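Side-chain contacts in spore germination protein B3 (Bacillus subtilis subsp. subtilis, PDB 3N54), which takes part in the spore's response to the germinant mixture of L-asparagine, glucose, fructose and potassium ions: residues Gly183-Arg187 with Gly188-Leu192; His274-Glu277 with Asn278-Glu281; Lys289-Met292 with Asp293-His297. One frame throughout, in Å; residues are numbered along the deposited sequence.

Contact 1: Gly183-Arg187 with Gly188-Leu192; sequences GIIKR and GSNKL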
loop_
_atom_site.group_PDB
_atom_site.type_symbol
_atom_site.label_atom_id
_atom_site.label_comp_id
_atom_site.label_asym_id
_atom_site.label_seq_id
_atom_site.Cartn_x
_atom_site.Cartn_y
_atom_site.Cartn_z
ATOM N N GLY A 183 -1.545 -3.272 1.543
ATOM C CA GLY A 183 -2.755 -2.706 2.111
ATOM C C GLY A 183 -3.603 -2.226 0.958
ATOM O O GLY A 183 -3.071 -1.866 -0.092
ATOM N N ILE A 184 -4.920 -2.233 1.142
ATOM C CA ILE A 184 -5.853 -1.764 0.129
ATOM C C ILE A 184 -6.491 -0.473 0.620
ATOM O O ILE A 184 -7.232 -0.490 1.596
ATOM C CB ILE A 184 -6.966 -2.800 -0.149
ATOM C CG1 ILE A 184 -6.373 -4.174 -0.470
ATOM C CG2 ILE A 184 -7.858 -2.330 -1.293
ATOM C CD1 ILE A 184 -7.397 -5.302 -0.407
ATOM N N ILE A 185 -6.193 0.639 -0.049
ATOM C CA ILE A 185 -6.747 1.940 0.308
ATOM C C ILE A 185 -7.919 2.237 -0.617
ATOM O O ILE A 185 -7.773 2.239 -1.838
ATOM C CB ILE A 185 -5.698 3.083 0.188
ATOM C CG1 ILE A 185 -4.388 2.712 0.897
ATOM C CG2 ILE A 185 -6.251 4.377 0.754
ATOM C CD1 ILE A 185 -4.551 2.356 2.362
ATOM N N LYS A 186 -9.089 2.473 -0.035
ATOM C CA LYS A 186 -10.294 2.689 -0.824
ATOM C C LYS A 186 -10.490 4.164 -1.157
ATOM O O LYS A 186 -10.189 5.041 -0.349
ATOM C CB LYS A 186 -11.514 2.150 -0.086
ATOM C CG LYS A 186 -12.792 2.133 -0.923
ATOM C CD LYS A 186 -13.835 1.276 -0.256
ATOM C CE LYS A 186 -15.074 1.084 -1.108
ATOM N NZ LYS A 186 -15.817 -0.134 -0.614
ATOM N N ARG A 187 -11.010 4.415 -2.355
ATOM C CA ARG A 187 -11.257 5.768 -2.848
ATOM C C ARG A 187 -12.288 6.476 -1.985
ATOM O O ARG A 187 -13.065 5.832 -1.276
ATOM C CB ARG A 187 -11.731 5.719 -4.302
ATOM C CG ARG A 187 -13.182 5.245 -4.513
ATOM C CD ARG A 187 -13.287 4.204 -5.633
ATOM N NE ARG A 187 -12.458 4.549 -6.785
ATOM C CZ ARG A 187 -11.902 3.674 -7.625
ATOM N NH1 ARG A 187 -12.063 2.366 -7.473
ATOM N NH2 ARG A 187 -11.151 4.122 -8.623
ATOM N N GLY A 188 -12.290 7.802 -2.049
ATOM C CA GLY A 188 -13.213 8.612 -1.265
ATOM C C GLY A 188 -12.755 8.717 0.177
ATOM O O GLY A 188 -12.247 9.757 0.599
ATOM N N SER A 189 -12.930 7.631 0.930
ATOM C CA SER A 189 -12.546 7.603 2.338
ATOM C C SER A 189 -11.037 7.707 2.512
ATOM O O SER A 189 -10.550 8.271 3.490
ATOM C CB SER A 189 -13.025 6.314 2.989
ATOM O OG SER A 189 -12.328 5.202 2.449
ATOM N N ASN A 190 -10.299 7.132 1.567
ATOM C CA ASN A 190 -8.851 7.112 1.633
ATOM C C ASN A 190 -8.398 6.301 2.863
ATOM O O ASN A 190 -7.357 6.582 3.460
ATOM C CB ASN A 190 -8.338 8.554 1.682
ATOM C CG ASN A 190 -7.152 8.800 0.789
ATOM O OD1 ASN A 190 -6.719 7.944 0.030
ATOM N ND2 ASN A 190 -6.628 9.999 0.872
ATOM N N LYS A 191 -9.200 5.301 3.230
ATOM C CA LYS A 191 -8.932 4.434 4.370
ATOM C C LYS A 191 -8.544 3.042 3.911
ATOM O O LYS A 191 -8.939 2.595 2.822
ATOM C CB LYS A 191 -10.164 4.328 5.269
ATOM C CG LYS A 191 -10.533 5.619 5.951
ATOM C CD LYS A 191 -11.770 5.462 6.821
ATOM C CE LYS A 191 -12.127 6.776 7.498
ATOM N NZ LYS A 191 -13.276 6.632 8.425
ATOM N N LEU A 192 -7.777 2.346 4.745
ATOM C CA LEU A 192 -7.390 0.977 4.443
ATOM C C LEU A 192 -8.576 0.073 4.781
ATOM O O LEU A 192 -9.098 0.123 5.898
ATOM C CB LEU A 192 -6.123 0.574 5.208
ATOM C CG LEU A 192 -5.631 -0.874 5.034
ATOM C CD1 LEU A 192 -4.102 -0.969 5.130
ATOM C CD2 LEU A 192 -6.307 -1.835 6.036
#
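I185 lies across L192 on one face of the hairpin, the two side chains crossing at about a right angle. From CB of I185 the two branches part company. CG2, anti to the backbone N, reaches toward the turn, to the backbone of N190, 3.6 Å from its carbonyl carbon, and also passes the amide oxygen OD1 of that residue. CG1 lies beside the backbone N (chi1 -49°) and directs CD1 the other way, to within 3.7 Å of L192 CB and nearly as close to its CA. L192 in turn extends along the strand until its CD1 rests 3.7 Å from G183 CA, the methyl packing directly on a residue that has no side chain.

Strands 177-186 and 191-196 form a beta hairpin here, the second strand lying at the border of a mixed sheet. I185 and L192 make an antiparallel non-hydrogen-bonded pair, flanked by a nearly straight bond from K186 N to K191 O (2.9 Å, 170° at the hydrogen). The CA of L192 adds a C-H contact to I184 O. At the bend, N190 N reaches K186 O and S189 N reaches R187 O, both bonds weak by their angles. G188, with positive phi, lets the chain reverse. S189 builds an ST turn, its OG accepting from K191 N at 3.2 Å.

The polar ends that leave the hairpin are held by other parts of the chain. R187 forms a salt bridge with D326 and bonds the carbonyl of G162, while the amide of N190 is gripped at both ends, ND2 by N86 and OD1 by S159. On the other flank of strand 177-186, Y165 and I167 of strand 165-172 lie against I185.

Contact 2: His274-Glu277 with Asn278-Glu281; sequences HRLE and NIFE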
loop_
_atom_site.group_PDB
_atom_site.type_symbol
_atom_site.label_atom_id
_atom_site.label_comp_id
_atom_site.label_asym_id
_atom_site.label_seq_id
_atom_site.Cartn_x
_atom_site.Cartn_y
_atom_site.Cartn_z
ATOM N N HIS A 274 5.062 -28.371 -22.441
ATOM C CA HIS A 274 3.714 -27.835 -22.647
ATOM C C HIS A 274 2.805 -28.244 -21.493
ATOM O O HIS A 274 1.945 -27.472 -21.064
ATOM C CB HIS A 274 3.106 -28.296 -23.976
ATOM C CG HIS A 274 3.602 -27.536 -25.166
ATOM N ND1 HIS A 274 4.376 -28.112 -26.151
ATOM C CD2 HIS A 274 3.434 -26.241 -25.526
ATOM C CE1 HIS A 274 4.659 -27.205 -27.070
ATOM N NE2 HIS A 274 4.100 -26.062 -26.714
ATOM N N ARG A 275 3.012 -29.461 -20.998
ATOM C CA ARG A 275 2.249 -29.987 -19.877
ATOM C C ARG A 275 2.538 -29.210 -18.587
ATOM O O ARG A 275 1.610 -28.806 -17.891
ATOM C CB ARG A 275 2.560 -31.473 -19.704
ATOM C CG ARG A 275 1.726 -32.184 -18.673
ATOM C CD ARG A 275 1.918 -33.683 -18.793
ATOM N NE ARG A 275 1.541 -34.378 -17.568
ATOM C CZ ARG A 275 2.298 -34.450 -16.473
ATOM N NH1 ARG A 275 3.493 -33.861 -16.427
ATOM N NH2 ARG A 275 1.853 -35.118 -15.414
ATOM N N LEU A 276 3.817 -28.999 -18.274
ATOM C CA LEU A 276 4.200 -28.221 -17.087
ATOM C C LEU A 276 3.719 -26.777 -17.193
ATOM O O LEU A 276 3.259 -26.193 -16.208
ATOM C CB LEU A 276 5.715 -28.240 -16.870
ATOM C CG LEU A 276 6.332 -29.538 -16.351
ATOM C CD1 LEU A 276 7.830 -29.378 -16.203
ATOM C CD2 LEU A 276 5.720 -29.935 -15.026
ATOM N N GLU A 277 3.837 -26.207 -18.388
ATOM C CA GLU A 277 3.342 -24.863 -18.661
ATOM C C GLU A 277 1.866 -24.752 -18.317
ATOM O O GLU A 277 1.438 -23.772 -17.702
ATOM C CB GLU A 277 3.563 -24.500 -20.130
ATOM C CG GLU A 277 5.013 -24.213 -20.451
ATOM C CD GLU A 277 5.326 -24.176 -21.937
ATOM O OE1 GLU A 277 4.422 -24.411 -22.768
ATOM O OE2 GLU A 277 6.499 -23.914 -22.268
ATOM N N ASN A 278 1.097 -25.764 -18.708
ATOM C CA ASN A 278 -0.333 -25.799 -18.436
ATOM C C ASN A 278 -0.618 -25.799 -16.933
ATOM O O ASN A 278 -1.551 -25.140 -16.479
ATOM C CB ASN A 278 -0.983 -27.025 -19.091
ATOM C CG ASN A 278 -2.491 -26.892 -19.208
ATOM O OD1 ASN A 278 -2.994 -25.943 -19.814
ATOM N ND2 ASN A 278 -3.218 -27.842 -18.640
ATOM N N ILE A 279 0.195 -26.533 -16.172
ATOM C CA ILE A 279 0.042 -26.605 -14.718
ATOM C C ILE A 279 0.267 -25.232 -14.082
ATOM O O ILE A 279 -0.526 -24.798 -13.249
ATOM C CB ILE A 279 1.005 -27.632 -14.085
ATOM C CG1 ILE A 279 0.655 -29.047 -14.545
ATOM C CG2 ILE A 279 0.937 -27.568 -12.569
ATOM C CD1 ILE A 279 1.573 -30.115 -13.994
ATOM N N PHE A 280 1.342 -24.555 -14.482
ATOM C CA PHE A 280 1.643 -23.220 -13.965
ATOM C C PHE A 280 0.568 -22.214 -14.374
ATOM O O PHE A 280 0.148 -21.388 -13.570
ATOM C CB PHE A 280 3.000 -22.721 -14.472
ATOM C CG PHE A 280 4.179 -23.519 -13.984
ATOM C CD1 PHE A 280 4.423 -23.668 -12.626
ATOM C CD2 PHE A 280 5.078 -24.074 -14.886
ATOM C CE1 PHE A 280 5.519 -24.389 -12.176
ATOM C CE2 PHE A 280 6.179 -24.791 -14.443
ATOM C CZ PHE A 280 6.400 -24.951 -13.085
ATOM N N GLU A 281 0.141 -22.289 -15.633
ATOM C CA GLU A 281 -0.894 -21.400 -16.170
ATOM C C GLU A 281 -2.197 -21.519 -15.398
ATOM O O GLU A 281 -2.774 -20.509 -14.991
ATOM C CB GLU A 281 -1.159 -21.713 -17.645
ATOM C CG GLU A 281 -0.078 -21.230 -18.601
ATOM C CD GLU A 281 -0.098 -21.964 -19.939
ATOM O OE1 GLU A 281 -1.107 -22.631 -20.257
ATOM O OE2 GLU A 281 0.904 -21.873 -20.674
#
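E281 folds its side chain back over the carbonyl of E277, one helical turn earlier. CG lies beside the backbone N and anti to the carbonyl carbon (chi1 -75°), which brings it to 3.1 Å from E277 O, with the carboxylate carbon CD scarcely farther away. Carboxylate atom OE2 then approaches the CB of E277 at 3.8 Å. The same carbonyl accepts the backbone N of E281 at 2.9 Å. The two carboxylates stand near each other without touching, E277 OE1 being 4.8 Å from E281 OE2; their like charges would probably be eased by the backbone amides that each acid meets on strand 333-342, E277 OE2 at I342 N and E281 OE2 at F340 N. Replacing E281 by alanine is likely to leave the F340 amide without this acceptor and to remove the CG and carboxylate that lie over the E277 carbonyl.

These residues belong to the long helix 271-299, and regular bonds from each amide to the carbonyl four residues back link H274 to N278 and R275 to I279. The glutamates follow one another at the i to i+4 spacing, as do L276 and F280, so that each pair forms a short row along the helix. F280 sets its ring obliquely against the backbone of L276, CD2 at 3.1 Å from L276 O, while CE2 comes to 4.2 Å from L276 CB. The CD2 methyl of L276 also comes to 4.3 Å from I279 CD1, a loose apolar touch.

The row of L276 and F280 is turned to the sheet: the F280 ring meets that of F227 with planes at about 40°, and both L276 and F280 reach I225 on strand 223-240. R275 holds D220 in a salt bridge at the end of strand 215-220.

Contact 3: Lys289-Met292 with Asp293-His297; sequences KQVM and DKLQH. With SO4 (sulfate ion), chain B.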
loop_
_atom_site.group_PDB
_atom_site.type_symbol
_atom_site.label_atom_id
_atom_site.label_comp_id
_atom_site.label_asym_id
_atom_site.label_seq_id
_atom_site.Cartn_x
_atom_site.Cartn_y
_atom_site.Cartn_z
ATOM N N LYS A 289 -8.396 -15.702 -9.642
ATOM C CA LYS A 289 -9.851 -15.750 -9.456
ATOM C C LYS A 289 -10.219 -15.547 -7.989
ATOM O O LYS A 289 -11.201 -14.878 -7.678
ATOM C CB LYS A 289 -10.438 -17.067 -9.975
ATOM C CG LYS A 289 -10.603 -17.115 -11.491
ATOM C CD LYS A 289 -11.247 -18.418 -11.929
ATOM C CE LYS A 289 -11.483 -18.468 -13.432
ATOM N NZ LYS A 289 -12.106 -19.765 -13.843
ATOM N N GLN A 290 -9.423 -16.124 -7.096
ATOM C CA GLN A 290 -9.639 -15.971 -5.663
ATOM C C GLN A 290 -9.416 -14.506 -5.246
ATOM O O GLN A 290 -10.236 -13.936 -4.524
ATOM C CB GLN A 290 -8.713 -16.922 -4.895
ATOM C CG GLN A 290 -8.799 -16.882 -3.357
ATOM C CD GLN A 290 -10.185 -17.117 -2.807
ATOM O OE1 GLN A 290 -11.045 -16.226 -2.864
ATOM N NE2 GLN A 290 -10.409 -18.304 -2.222
ATOM N N VAL A 291 -8.329 -13.903 -5.725
ATOM C CA VAL A 291 -7.998 -12.518 -5.381
ATOM C C VAL A 291 -9.053 -11.558 -5.935
ATOM O O VAL A 291 -9.520 -10.669 -5.225
ATOM C CB VAL A 291 -6.601 -12.103 -5.899
ATOM C CG1 VAL A 291 -6.327 -10.633 -5.583
ATOM C CG2 VAL A 291 -5.520 -12.989 -5.293
ATOM N N MET A 292 -9.440 -11.762 -7.193
ATOM C CA MET A 292 -10.444 -10.911 -7.829
ATOM C C MET A 292 -11.791 -11.021 -7.113
ATOM O O MET A 292 -12.538 -10.058 -7.033
ATOM C CB MET A 292 -10.598 -11.276 -9.310
ATOM C CG MET A 292 -11.152 -10.156 -10.183
ATOM S SD MET A 292 -10.164 -8.639 -10.159
ATOM C CE MET A 292 -8.501 -9.287 -10.242
ATOM N N ASP A 293 -12.090 -12.199 -6.588
ATOM C CA ASP A 293 -13.320 -12.408 -5.836
ATOM C C ASP A 293 -13.311 -11.590 -4.536
ATOM O O ASP A 293 -14.328 -11.015 -4.155
ATOM C CB ASP A 293 -13.501 -13.894 -5.527
ATOM C CG ASP A 293 -14.897 -14.220 -5.073
ATOM O OD1 ASP A 293 -15.813 -14.214 -5.917
ATOM O OD2 ASP A 293 -15.078 -14.504 -3.877
ATOM N N LYS A 294 -12.162 -11.546 -3.864
ATOM C CA LYS A 294 -12.000 -10.712 -2.672
ATOM C C LYS A 294 -12.127 -9.221 -3.019
ATOM O O LYS A 294 -12.767 -8.469 -2.296
ATOM C CB LYS A 294 -10.653 -10.973 -1.993
ATOM C CG LYS A 294 -10.519 -12.362 -1.389
ATOM C CD LYS A 294 -9.077 -12.699 -1.026
ATOM C CE LYS A 294 -8.563 -11.922 0.178
ATOM N NZ LYS A 294 -9.222 -12.327 1.447
ATOM N N LEU A 295 -11.529 -8.802 -4.129
ATOM C CA LEU A 295 -11.602 -7.397 -4.540
ATOM C C LEU A 295 -13.034 -7.010 -4.897
ATOM O O LEU A 295 -13.518 -5.947 -4.505
ATOM C CB LEU A 295 -10.670 -7.114 -5.722
ATOM C CG LEU A 295 -9.163 -7.188 -5.448
ATOM C CD1 LEU A 295 -8.381 -6.901 -6.718
ATOM C CD2 LEU A 295 -8.752 -6.224 -4.341
ATOM N N GLN A 296 -13.721 -7.891 -5.615
ATOM C CA GLN A 296 -15.089 -7.607 -6.048
ATOM C C GLN A 296 -16.142 -7.712 -4.945
ATOM O O GLN A 296 -17.022 -6.861 -4.862
ATOM C CB GLN A 296 -15.478 -8.527 -7.203
ATOM C CG GLN A 296 -14.845 -8.147 -8.521
ATOM C CD GLN A 296 -15.198 -9.135 -9.612
ATOM O OE1 GLN A 296 -14.821 -10.299 -9.543
ATOM N NE2 GLN A 296 -15.925 -8.675 -10.625
ATOM N N HIS A 297 -16.050 -8.731 -4.096
ATOM C CA HIS A 297 -17.141 -9.021 -3.153
ATOM C C HIS A 297 -16.796 -8.928 -1.666
ATOM O O HIS A 297 -17.707 -8.896 -0.839
ATOM C CB HIS A 297 -17.735 -10.396 -3.480
ATOM C CG HIS A 297 -18.059 -10.571 -4.933
ATOM N ND1 HIS A 297 -19.036 -9.835 -5.571
ATOM C CD2 HIS A 297 -17.523 -11.380 -5.875
ATOM C CE1 HIS A 297 -19.090 -10.188 -6.843
ATOM N NE2 HIS A 297 -18.184 -11.126 -7.053
HETATM S S SO4 B . -9.706 -15.283 3.343
HETATM O O1 SO4 B . -10.710 -14.350 3.837
HETATM O O2 SO4 B . -8.574 -15.290 4.263
HETATM O O3 SO4 B . -9.246 -14.885 2.017
HETATM O O4 SO4 B . -10.289 -16.616 3.249
#
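M292 and Q296, a turn apart on helix 271-299, cross at a slant, CG of M292 lying 3.7 Å from Q296 OE1. The other contacts between side chains are looser. M292 keeps CG anti to its own backbone N (chi1 -156°) and bends at chi2, which carries SD round to 4.2 Å from L295 CD1. That leucine also meets V291, CD1 to CG1 at 4.4 Å, so its methyl is approached by two residues of the preceding turn. On another side of the helix the K294 CG passes the amide oxygen OE1 of Q290 at 4.2 Å.

Backbone hydrogen bonds run in the usual i to i+4 pattern, from D293, K294, L295 and Q296 back to K289, Q290, V291 and M292. The M292 carbonyl takes Q296 N at 2.8 Å and is also overlaid by the CB and CG of Q296. Toward the end of the range the helix widens into a pi-type turn at 294-297.

Charge governs K294. Its chain starts out extended and bends at chi3 and chi4, swinging the ammonium outward so that NZ donates to O3 of a sulfate ion at 2.6 Å. The anion probably comes from the crystallisation liquor. NZ also pairs with E298, so the ammonium has both a bound anion and an acidic side chain of its own helix as partners. Q296 makes its polar bonds elsewhere: NE2 donates to the carbonyls of T332 and F329.

M292 and L295 are buried, both touching L204 of helix 198-208 and F329 of helix 325-331. V291 leans on E200 of the former helix, and M292 reaches F334 and Y336 on strand 333-342, which places this part of the helix against both helices and the sheet.

In the fold
Contacts 2 and 3 lie on one helix, 271-299, with centres 23 Å apart and nearest atoms about 9 Å from each other, so they do not touch. Strand 333-342 serves both, receiving the glutamates and F280 of contact 2 and the methionine of contact 3. Contact 1, on the hairpin of a different sheet, has its centre 17 Å from that of contact 3 and meets it directly through I184 CD1 and L295 CD2, 4.3 Å apart; contact 2 is farther off, about 22 Å from contact 1 at the nearest atoms. The sulfate about 6 Å from the L192 side chain is a different ion from the one held by K294; both probably come from the crystallisation liquor.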